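Local coordinates for protein alpha-L-rhamnosidase (Streptomyces avermitilis, PDB 3W5N) that hydrolyses terminal alpha-L-rhamnose from plant glycosides such as naringin, rutin and hesperidin and from gum arabic, at residues V480-E485 against T588-H593; W618-N623 against Y653-A658. All blocks are in the same frame, centred on the assembly; numbering follows the deposited sequence.

Contact 1 of 2, residues V480-E485 against T588-H593. With RAM (alpha-L-rhamnopyranose), chain E.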
ATOM      1  N   VAL A 480       4.088  -7.657   3.753  1.00  8.19           N
ATOM      2  CA  VAL A 480       2.715  -8.003   3.394  1.00  8.15           C
ATOM      3  C   VAL A 480       2.488  -9.508   3.590  1.00  8.04           C
ATOM      4  O   VAL A 480       3.277 -10.305   3.111  1.00  8.32           O
ATOM      5  CB  VAL A 480       2.423  -7.585   1.935  1.00  7.99           C
ATOM      6  CG1 VAL A 480       1.013  -8.022   1.537  1.00  8.36           C
ATOM      7  CG2 VAL A 480       2.525  -6.059   1.824  1.00  8.23           C
ATOM      8  N   ARG A 481       1.423  -9.887   4.325  1.00  8.45           N
ATOM      9  CA  ARG A 481       1.079 -11.299   4.488  1.00  8.81           C
ATOM     10  C   ARG A 481      -0.430 -11.456   4.436  1.00  8.69           C
ATOM     11  O   ARG A 481      -1.166 -10.501   4.643  1.00  8.45           O
ATOM     12  CB  ARG A 481       1.603 -11.860   5.838  1.00  9.62           C
ATOM     13  CG  ARG A 481       3.117 -11.801   5.961  1.00 10.82           C
ATOM     14  CD  ARG A 481       3.621 -12.264   7.316  1.00 11.54           C
ATOM     15  NE  ARG A 481       5.085 -12.244   7.262  1.00 12.52           N
ATOM     16  CZ  ARG A 481       5.888 -11.985   8.283  1.00 13.48           C
ATOM     17  NH1 ARG A 481       5.398 -11.729   9.483  1.00 13.78           N
ATOM     18  NH2 ARG A 481       7.202 -11.982   8.078  1.00 14.81           N
ATOM     19  N   ILE A 482      -0.890 -12.656   4.101  1.00  8.81           N
ATOM     20  CA  ILE A 482      -2.330 -12.946   4.165  1.00  8.65           C
ATOM     21  C   ILE A 482      -2.756 -12.966   5.620  1.00  8.86           C
ATOM     22  O   ILE A 482      -2.168 -13.688   6.444  1.00  8.57           O
ATOM     23  CB  ILE A 482      -2.667 -14.278   3.472  1.00  9.05           C
ATOM     24  CG1 ILE A 482      -2.260 -14.195   1.993  1.00  9.29           C
ATOM     25  CG2 ILE A 482      -4.162 -14.588   3.624  1.00  9.49           C
ATOM     26  CD1 ILE A 482      -2.211 -15.537   1.300  1.00  9.69           C
ATOM     27  N   ALA A 483      -3.766 -12.154   5.941  1.00  8.98           N
ATOM     28  CA  ALA A 483      -4.210 -11.995   7.320  1.00  9.42           C
ATOM     29  C   ALA A 483      -5.522 -12.709   7.586  1.00 10.11           C
ATOM     30  O   ALA A 483      -5.834 -12.991   8.737  1.00 10.38           O
ATOM     31  CB  ALA A 483      -4.377 -10.514   7.644  1.00  9.35           C
ATOM     32  N   LYS A 484      -6.291 -12.978   6.530  1.00 10.64           N
ATOM     33  CA  LYS A 484      -7.653 -13.517   6.677  1.00 11.44           C
ATOM     34  C   LYS A 484      -8.125 -13.996   5.314  1.00 11.13           C
ATOM     35  O   LYS A 484      -7.685 -13.474   4.279  1.00 10.18           O
ATOM     36  CB  LYS A 484      -8.594 -12.411   7.199  1.00 12.74           C
ATOM     37  CG  LYS A 484      -9.961 -12.882   7.675  1.00 15.04           C
ATOM     38  CD  LYS A 484     -10.954 -11.733   7.825  1.00 16.49           C
ATOM     39  CE  LYS A 484     -10.563 -10.785   8.949  1.00 17.61           C
ATOM     40  NZ  LYS A 484     -10.692 -11.512  10.243  1.00 20.23           N
ATOM     41  N   GLU A 485      -8.992 -15.008   5.326  1.00 11.48           N
ATOM     42  CA  GLU A 485      -9.703 -15.451   4.124  1.00 12.67           C
ATOM     43  C   GLU A 485     -11.177 -15.057   4.211  1.00 13.20           C
ATOM     44  O   GLU A 485     -11.773 -15.126   5.293  1.00 13.80           O
ATOM     45  CB  GLU A 485      -9.550 -16.963   3.936  1.00 14.65           C
ATOM     46  CG  GLU A 485      -8.106 -17.395   3.735  1.00 16.97           C
ATOM     47  CD  GLU A 485      -7.960 -18.826   3.249  1.00 20.30           C
ATOM     48  OE1 GLU A 485      -8.949 -19.606   3.263  1.00 21.87           O
ATOM     49  OE2 GLU A 485      -6.835 -19.183   2.853  1.00 23.25           O
ATOM     50  N   THR A 588     -12.418 -17.788  -2.960  1.00 11.92           N
ATOM     51  CA  THR A 588     -12.198 -17.312  -1.578  1.00 11.80           C
ATOM     52  C   THR A 588     -11.240 -16.115  -1.624  1.00 11.32           C
ATOM     53  O   THR A 588     -10.173 -16.231  -2.217  1.00 10.27           O
ATOM     54  CB  THR A 588     -11.572 -18.443  -0.740  1.00 12.55           C
ATOM     55  OG1 THR A 588     -12.414 -19.608  -0.810  1.00 13.15           O
ATOM     56  CG2 THR A 588     -11.403 -18.023   0.719  1.00 12.77           C
ATOM     57  N   GLY A 589     -11.605 -14.989  -0.993  1.00 10.60           N
ATOM     58  CA  GLY A 589     -10.708 -13.825  -0.968  1.00 10.25           C
ATOM     59  C   GLY A 589      -9.578 -14.061   0.020  1.00 10.38           C
ATOM     60  O   GLY A 589      -9.795 -14.639   1.102  1.00 10.59           O
ATOM     61  N   ARG A 590      -8.366 -13.662  -0.354  1.00 10.02           N
ATOM     62  CA  ARG A 590      -7.218 -13.740   0.556  1.00 10.06           C
ATOM     63  C   ARG A 590      -6.789 -12.296   0.844  1.00  9.49           C
ATOM     64  O   ARG A 590      -6.235 -11.610  -0.017  1.00  9.18           O
ATOM     65  CB  ARG A 590      -6.075 -14.561  -0.066  1.00 10.62           C
ATOM     66  CG  ARG A 590      -6.470 -16.010  -0.390  1.00 12.07           C
ATOM     67  CD  ARG A 590      -5.308 -16.773  -0.998  1.00 13.75           C
ATOM     68  NE  ARG A 590      -4.863 -16.088  -2.193  1.00 14.33           N
ATOM     69  CZ  ARG A 590      -3.614 -16.084  -2.668  1.00 15.33           C
ATOM     70  NH1 ARG A 590      -2.643 -16.766  -2.076  1.00 14.86           N
ATOM     71  NH2 ARG A 590      -3.351 -15.397  -3.771  1.00 15.58           N
ATOM     72  N   VAL A 591      -7.079 -11.838   2.058  1.00  8.92           N
ATOM     73  CA  VAL A 591      -6.865 -10.449   2.461  1.00  8.90           C
ATOM     74  C   VAL A 591      -5.379 -10.272   2.820  1.00  8.97           C
ATOM     75  O   VAL A 591      -4.870 -10.969   3.686  1.00  8.44           O
ATOM     76  CB  VAL A 591      -7.704 -10.083   3.694  1.00  8.98           C
ATOM     77  CG1 VAL A 591      -7.409  -8.650   4.137  1.00  9.06           C
ATOM     78  CG2 VAL A 591      -9.203 -10.244   3.406  1.00  8.80           C
ATOM     79  N   MET A 592      -4.727  -9.328   2.156  1.00  9.02           N
ATOM     80  CA  MET A 592      -3.291  -9.102   2.312  1.00  9.65           C
ATOM     81  C   MET A 592      -3.006  -7.686   2.719  1.00  9.18           C
ATOM     82  O   MET A 592      -3.532  -6.757   2.103  1.00  9.02           O
ATOM     83  CB  MET A 592      -2.577  -9.329   0.975  1.00 10.91           C
ATOM     84  CG  MET A 592      -2.677 -10.749   0.467  1.00 12.96           C
ATOM     85  SD  MET A 592      -1.890 -10.916  -1.155  1.00 15.76           S
ATOM     86  CE  MET A 592      -2.309 -12.623  -1.511  1.00 14.27           C
ATOM     87  N   HIS A 593      -2.114  -7.524   3.705  1.00  8.96           N
ATOM     88  CA  HIS A 593      -1.640  -6.199   4.126  1.00  8.38           C
ATOM     89  C   HIS A 593      -0.388  -6.325   4.996  1.00  8.14           C
ATOM     90  O   HIS A 593       0.042  -7.427   5.301  1.00  7.53           O
ATOM     91  CB  HIS A 593      -2.745  -5.388   4.854  1.00  8.44           C
ATOM     92  CG  HIS A 593      -3.408  -6.124   5.976  1.00  8.58           C
ATOM     93  ND1 HIS A 593      -2.793  -6.343   7.193  1.00  8.75           N
ATOM     94  CD2 HIS A 593      -4.646  -6.677   6.075  1.00  8.47           C
ATOM     95  CE1 HIS A 593      -3.616  -7.023   7.982  1.00  8.78           C
ATOM     96  NE2 HIS A 593      -4.748  -7.225   7.329  1.00  8.66           N
TER
HETATM   97  C1  RAM E1204      -9.567  -7.057  12.816  1.00 25.87           C
HETATM   98  C2  RAM E1204      -9.391  -8.565  12.669  1.00 25.90           C
HETATM   99  C3  RAM E1204     -10.625  -9.283  13.199  1.00 26.36           C
HETATM  100  C4  RAM E1204     -11.882  -8.758  12.479  1.00 26.92           C
HETATM  101  C5  RAM E1204     -11.990  -7.232  12.607  1.00 27.08           C
HETATM  102  C6  RAM E1204     -13.132  -6.620  11.792  1.00 25.72           C
HETATM  103  O1  RAM E1204      -9.581  -6.728  14.210  1.00 25.70           O
HETATM  104  O2  RAM E1204      -9.228  -8.890  11.280  1.00 25.88           O
HETATM  105  O3  RAM E1204     -10.423 -10.683  12.970  1.00 27.28           O
HETATM  106  O4  RAM E1204     -13.056  -9.379  13.012  1.00 28.86           O
HETATM  107  O5  RAM E1204     -10.769  -6.612  12.172  1.00 25.24           O
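Strands 480-485 and 588-593 run antiparallel, with their short axes at 136°, and Arg481 and His593 form a hydrogen-bonded pair at one end. Arg481 N reaches His593 O at 3.0 Å. Further along, Ala483 N donates to Val591 O, and Val591 N donates to Lys484 O. Two residues, Ala483 and Lys484, therefore stand opposite Val591. This is a beta bulge, and Ala483 takes the near-helical backbone angles that make the extra residue fit.

Ile482 and Met592 lie side by side and point the same way. Ile482 CG1 sits 3.8 Å from Met592 CG and also touches CE. The torsion of Ile482 (chi1 -61°) sets CG1 anti to the carbonyl carbon, and Ile482 CD1 runs on to Arg590 NH1 at 3.6 Å. Met592 CE lies over one face of that guanidinium, offset toward its rim. The polar end of Arg590 is held by Pro563 O. With an alanine at Ile482, CG1 and CD1 are gone, which would probably open a gap beside Met592 and take the apolar cover from Arg590 NH1. On the same face, Glu485 CB touches Thr588 CG2 at 3.9 Å, while the Glu485 carboxylate pairs with Arg512.

At the bulge, Ala483 CB points toward the partner strand and comes within 3.3 Å of His593 NE2. Lys484 is on the face opposite Ile482. Its CG is anti to the backbone N (chi1 -168°), and the chain bends near its end. Lys484 NZ donates to rhamnose O3 at 2.9 Å and more weakly to O2. Arg481 leaves the pair and forms a salt bridge with Asp341.

Strand 587-594 is an inner strand, between 480-493 and 510-515. The arrangement is that of a twisted antiparallel sheet with a bulge, as in the concanavalin-like beta-sandwich domain of this rhamnosidase family.

Contact 2 of 2, residues W618-N623 against Y653-A658. With RAM (alpha-L-rhamnopyranose), chain E.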
ATOM      1  N   TRP A 618     -11.195  -1.519   7.846  1.00  9.12           N
ATOM      2  CA  TRP A 618     -11.071  -2.131   6.522  1.00  9.48           C
ATOM      3  C   TRP A 618     -10.438  -1.184   5.460  1.00  9.77           C
ATOM      4  O   TRP A 618      -9.641  -1.629   4.623  1.00  9.99           O
ATOM      5  CB  TRP A 618     -12.423  -2.750   6.073  1.00  8.99           C
ATOM      6  CG  TRP A 618     -12.673  -4.120   6.671  1.00  9.03           C
ATOM      7  CD1 TRP A 618     -13.423  -4.423   7.774  1.00  8.96           C
ATOM      8  CD2 TRP A 618     -12.172  -5.368   6.170  1.00  8.90           C
ATOM      9  NE1 TRP A 618     -13.404  -5.784   8.003  1.00  9.48           N
ATOM     10  CE2 TRP A 618     -12.636  -6.385   7.033  1.00  9.01           C
ATOM     11  CE3 TRP A 618     -11.346  -5.716   5.087  1.00  8.65           C
ATOM     12  CZ2 TRP A 618     -12.339  -7.751   6.826  1.00  9.02           C
ATOM     13  CZ3 TRP A 618     -11.029  -7.073   4.893  1.00  8.60           C
ATOM     14  CH2 TRP A 618     -11.530  -8.066   5.755  1.00  9.01           C
ATOM     15  N   GLY A 619     -10.775   0.107   5.495  1.00  9.45           N
ATOM     16  CA  GLY A 619     -10.161   1.107   4.627  1.00  9.56           C
ATOM     17  C   GLY A 619      -8.679   1.250   4.934  1.00 10.04           C
ATOM     18  O   GLY A 619      -7.851   1.377   4.032  1.00 10.06           O
ATOM     19  N   GLN A 620      -8.336   1.178   6.221  1.00  9.76           N
ATOM     20  CA  GLN A 620      -6.933   1.254   6.598  1.00  9.55           C
ATOM     21  C   GLN A 620      -6.166   0.031   6.085  1.00  9.25           C
ATOM     22  O   GLN A 620      -5.148   0.175   5.397  1.00  8.73           O
ATOM     23  CB  GLN A 620      -6.776   1.315   8.109  1.00  9.60           C
ATOM     24  CG  GLN A 620      -5.303   1.373   8.549  1.00 10.20           C
ATOM     25  CD  GLN A 620      -5.144   1.525  10.058  1.00 10.80           C
ATOM     26  OE1 GLN A 620      -4.032   1.749  10.585  1.00 11.10           O
ATOM     27  NE2 GLN A 620      -6.229   1.343  10.759  1.00 11.04           N
ATOM     28  N   ARG A 621      -6.631  -1.160   6.428  1.00  8.95           N
ATOM     29  CA  ARG A 621      -5.850  -2.349   6.095  1.00  9.19           C
ATOM     30  C   ARG A 621      -5.766  -2.517   4.597  1.00  9.23           C
ATOM     31  O   ARG A 621      -4.739  -2.961   4.069  1.00  9.27           O
ATOM     32  CB  ARG A 621      -6.398  -3.606   6.774  1.00  9.40           C
ATOM     33  CG  ARG A 621      -7.651  -4.189   6.128  1.00  9.63           C
ATOM     34  CD  ARG A 621      -8.130  -5.340   6.984  1.00  9.89           C
ATOM     35  NE  ARG A 621      -9.005  -4.838   8.047  1.00 10.24           N
ATOM     36  CZ  ARG A 621      -9.571  -5.588   8.990  1.00 10.60           C
ATOM     37  NH1 ARG A 621      -9.317  -6.890   9.050  1.00 10.84           N
ATOM     38  NH2 ARG A 621     -10.374  -5.020   9.900  1.00 10.49           N
ATOM     39  N   GLY A 622      -6.828  -2.132   3.899  1.00  9.14           N
ATOM     40  CA  GLY A 622      -6.827  -2.242   2.435  1.00  9.51           C
ATOM     41  C   GLY A 622      -5.772  -1.363   1.761  1.00  9.56           C
ATOM     42  O   GLY A 622      -5.349  -1.622   0.621  1.00  9.93           O
ATOM     43  N   ASN A 623      -5.377  -0.287   2.439  1.00  9.35           N
ATOM     44  CA  ASN A 623      -4.431   0.662   1.875  1.00  9.45           C
ATOM     45  C   ASN A 623      -3.061   0.666   2.571  1.00  9.41           C
ATOM     46  O   ASN A 623      -2.279   1.589   2.393  1.00  9.23           O
ATOM     47  CB  ASN A 623      -5.034   2.077   1.879  1.00  9.60           C
ATOM     48  CG  ASN A 623      -6.064   2.253   0.790  1.00 10.34           C
ATOM     49  OD1 ASN A 623      -5.715   2.361  -0.381  1.00 10.26           O
ATOM     50  ND2 ASN A 623      -7.352   2.242   1.168  1.00 10.45           N
ATOM     51  N   TYR A 653      -4.369   4.620  16.143  1.00 11.25           N
ATOM     52  CA  TYR A 653      -5.237   3.954  17.106  1.00 11.30           C
ATOM     53  C   TYR A 653      -5.498   2.503  16.676  1.00 10.93           C
ATOM     54  O   TYR A 653      -5.345   1.585  17.461  1.00 10.99           O
ATOM     55  CB  TYR A 653      -6.585   4.668  17.191  1.00 11.49           C
ATOM     56  CG  TYR A 653      -6.724   5.803  18.181  1.00 11.96           C
ATOM     57  CD1 TYR A 653      -6.895   5.543  19.556  1.00 12.86           C
ATOM     58  CD2 TYR A 653      -6.780   7.124  17.742  1.00 12.07           C
ATOM     59  CE1 TYR A 653      -7.072   6.589  20.464  1.00 12.44           C
ATOM     60  CE2 TYR A 653      -6.948   8.173  18.638  1.00 12.41           C
ATOM     61  CZ  TYR A 653      -7.097   7.894  19.996  1.00 12.70           C
ATOM     62  OH  TYR A 653      -7.285   8.937  20.885  1.00 13.45           O
ATOM     63  N   THR A 654      -5.899   2.310  15.424  1.00 11.23           N
ATOM     64  CA  THR A 654      -6.496   1.036  15.012  1.00 11.10           C
ATOM     65  C   THR A 654      -5.519  -0.082  14.617  1.00 10.86           C
ATOM     66  O   THR A 654      -5.858  -1.255  14.723  1.00 10.58           O
ATOM     67  CB  THR A 654      -7.564   1.241  13.925  1.00 11.83           C
ATOM     68  OG1 THR A 654      -7.145   2.268  13.038  1.00 13.18           O
ATOM     69  CG2 THR A 654      -8.857   1.694  14.567  1.00 12.16           C
ATOM     70  N   MET A 655      -4.328   0.281  14.140  1.00 10.86           N
ATOM     71  CA  MET A 655      -3.281  -0.730  13.907  1.00 10.84           C
ATOM     72  C   MET A 655      -1.963  -0.216  14.450  1.00 10.57           C
ATOM     73  O   MET A 655      -1.757   1.003  14.530  1.00  9.89           O
ATOM     74  CB  MET A 655      -3.110  -1.035  12.418  1.00 11.69           C
ATOM     75  CG  MET A 655      -4.332  -1.619  11.741  1.00 12.31           C
ATOM     76  SD  MET A 655      -4.062  -2.037  10.001  1.00 14.30           S
ATOM     77  CE  MET A 655      -3.040  -3.502  10.138  1.00 14.23           C
ATOM     78  N   GLU A 656      -1.070  -1.130  14.826  1.00 10.24           N
ATOM     79  CA  GLU A 656       0.301  -0.724  15.107  1.00 10.51           C
ATOM     80  C   GLU A 656       0.879  -0.203  13.785  1.00 10.25           C
ATOM     81  O   GLU A 656       1.116  -0.981  12.863  1.00 10.79           O
ATOM     82  CB  GLU A 656       1.144  -1.878  15.691  1.00 11.40           C
ATOM     83  CG  GLU A 656       2.593  -1.449  16.026  1.00 11.74           C
ATOM     84  CD  GLU A 656       3.557  -1.695  14.865  1.00 12.59           C
ATOM     85  OE1 GLU A 656       3.744  -2.880  14.521  1.00 12.76           O
ATOM     86  OE2 GLU A 656       4.124  -0.714  14.285  1.00 12.82           O
ATOM     87  N   SER A 657       1.042   1.115  13.686  1.00  9.21           N
ATOM     88  CA  SER A 657       1.381   1.782  12.426  1.00  9.34           C
ATOM     89  C   SER A 657       2.757   2.412  12.478  1.00  9.22           C
ATOM     90  O   SER A 657       3.164   3.100  11.529  1.00  9.27           O
ATOM     91  CB  SER A 657       0.337   2.874  12.074  1.00  9.33           C
ATOM     92  OG  SER A 657      -0.975   2.325  11.966  1.00  9.61           O
ATOM     93  N   ALA A 658       3.467   2.182  13.584  1.00  9.18           N
ATOM     94  CA  ALA A 658       4.809   2.755  13.776  1.00  9.29           C
ATOM     95  C   ALA A 658       5.818   2.269  12.757  1.00  8.93           C
ATOM     96  O   ALA A 658       6.457   3.077  12.103  1.00  9.19           O
ATOM     97  CB  ALA A 658       5.315   2.476  15.171  1.00  9.69           C
TER
HETATM   98  C1  RAM E1204      -9.567  -7.057  12.816  1.00 25.87           C
HETATM   99  C2  RAM E1204      -9.391  -8.565  12.669  1.00 25.90           C
HETATM  100  C3  RAM E1204     -10.625  -9.283  13.199  1.00 26.36           C
HETATM  101  C4  RAM E1204     -11.882  -8.758  12.479  1.00 26.92           C
HETATM  102  C5  RAM E1204     -11.990  -7.232  12.607  1.00 27.08           C
HETATM  103  C6  RAM E1204     -13.132  -6.620  11.792  1.00 25.72           C
HETATM  104  O1  RAM E1204      -9.581  -6.728  14.210  1.00 25.70           O
HETATM  105  O2  RAM E1204      -9.228  -8.890  11.280  1.00 25.88           O
HETATM  106  O3  RAM E1204     -10.423 -10.683  12.970  1.00 27.28           O
HETATM  107  O4  RAM E1204     -13.056  -9.379  13.012  1.00 28.86           O
HETATM  108  O5  RAM E1204     -10.769  -6.612  12.172  1.00 25.24           O
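Arg621 touches Met655 SD loosely through CB, while its guanidinium lies almost parallel over the indole of Trp618. Arg621 CZ is 3.7 Å above the Trp618 indole plane, near its centre. One face of the guanidinium is thus taken by Trp618, and its edge carries the bound rhamnose. Arg621 NH2 donates to rhamnose O5 at 2.8 Å. Arg621 NH1 donates to rhamnose O2 at 3.0 Å. Two bonds from one edge fix the turn of the guanidinium relative to the sugar ring. Arg621 NH2 also bonds Thr617 OG1, one helical turn back.

Helices 607-622 and 641-654 belong to the (alpha/alpha)6 barrel of the six-hairpin glycosidase domain. The contact joins the C-terminal end of the first helix to the end of the second and the loop after it. Gln620 carries most of it. Its CG is anti to the backbone N (chi1 179°), and the chain stays extended. This carries the amide across to 653-658. The Gln620 and Met655 side chains lie alongside each other, head to tail. Gln620 CG is 3.9 Å from Met655 SD, and Gln620 CD is 3.7 Å from Met655 CG. The Met655 chain bends at its end (chi3 73°).

The amide end of Gln620 lies among the hydroxyls of Thr654 and Ser657. Thr654 OG1 is also hydrogen-bonded to Thr650 O in its own helix. Met655 is the first residue to leave the helix. All the touching residues are buried.

At the end of helix 607-622, Asn623 folds back along the chain. Asn623 ND2 bonds Gly619 O at 3.0 Å, in the carbonyl plane, with an N-H...O angle of 162°.

Overall arrangement
Contact 1 closes before contact 2 opens along the chain, and their centres lie 14 Å apart. Contact 1 is in the sheet of the concanavalin-like domain. Contact 2 is in the helical catalytic domain. The two domains meet directly here. Helix 607-622 lies against strands 480-493 and 587-594, with Trp618 on Val591 and His593 CB packed 3.2 Å from Arg621 O. Met655 also reaches His593. Both contacts touch the same rhamnose, bound at this junction by Lys484 from the sheet and Arg621 from the helix. Asp643 and His916, which bind the active-site rhamnose, lie about 11 Å from Gln620, side chain to side chain.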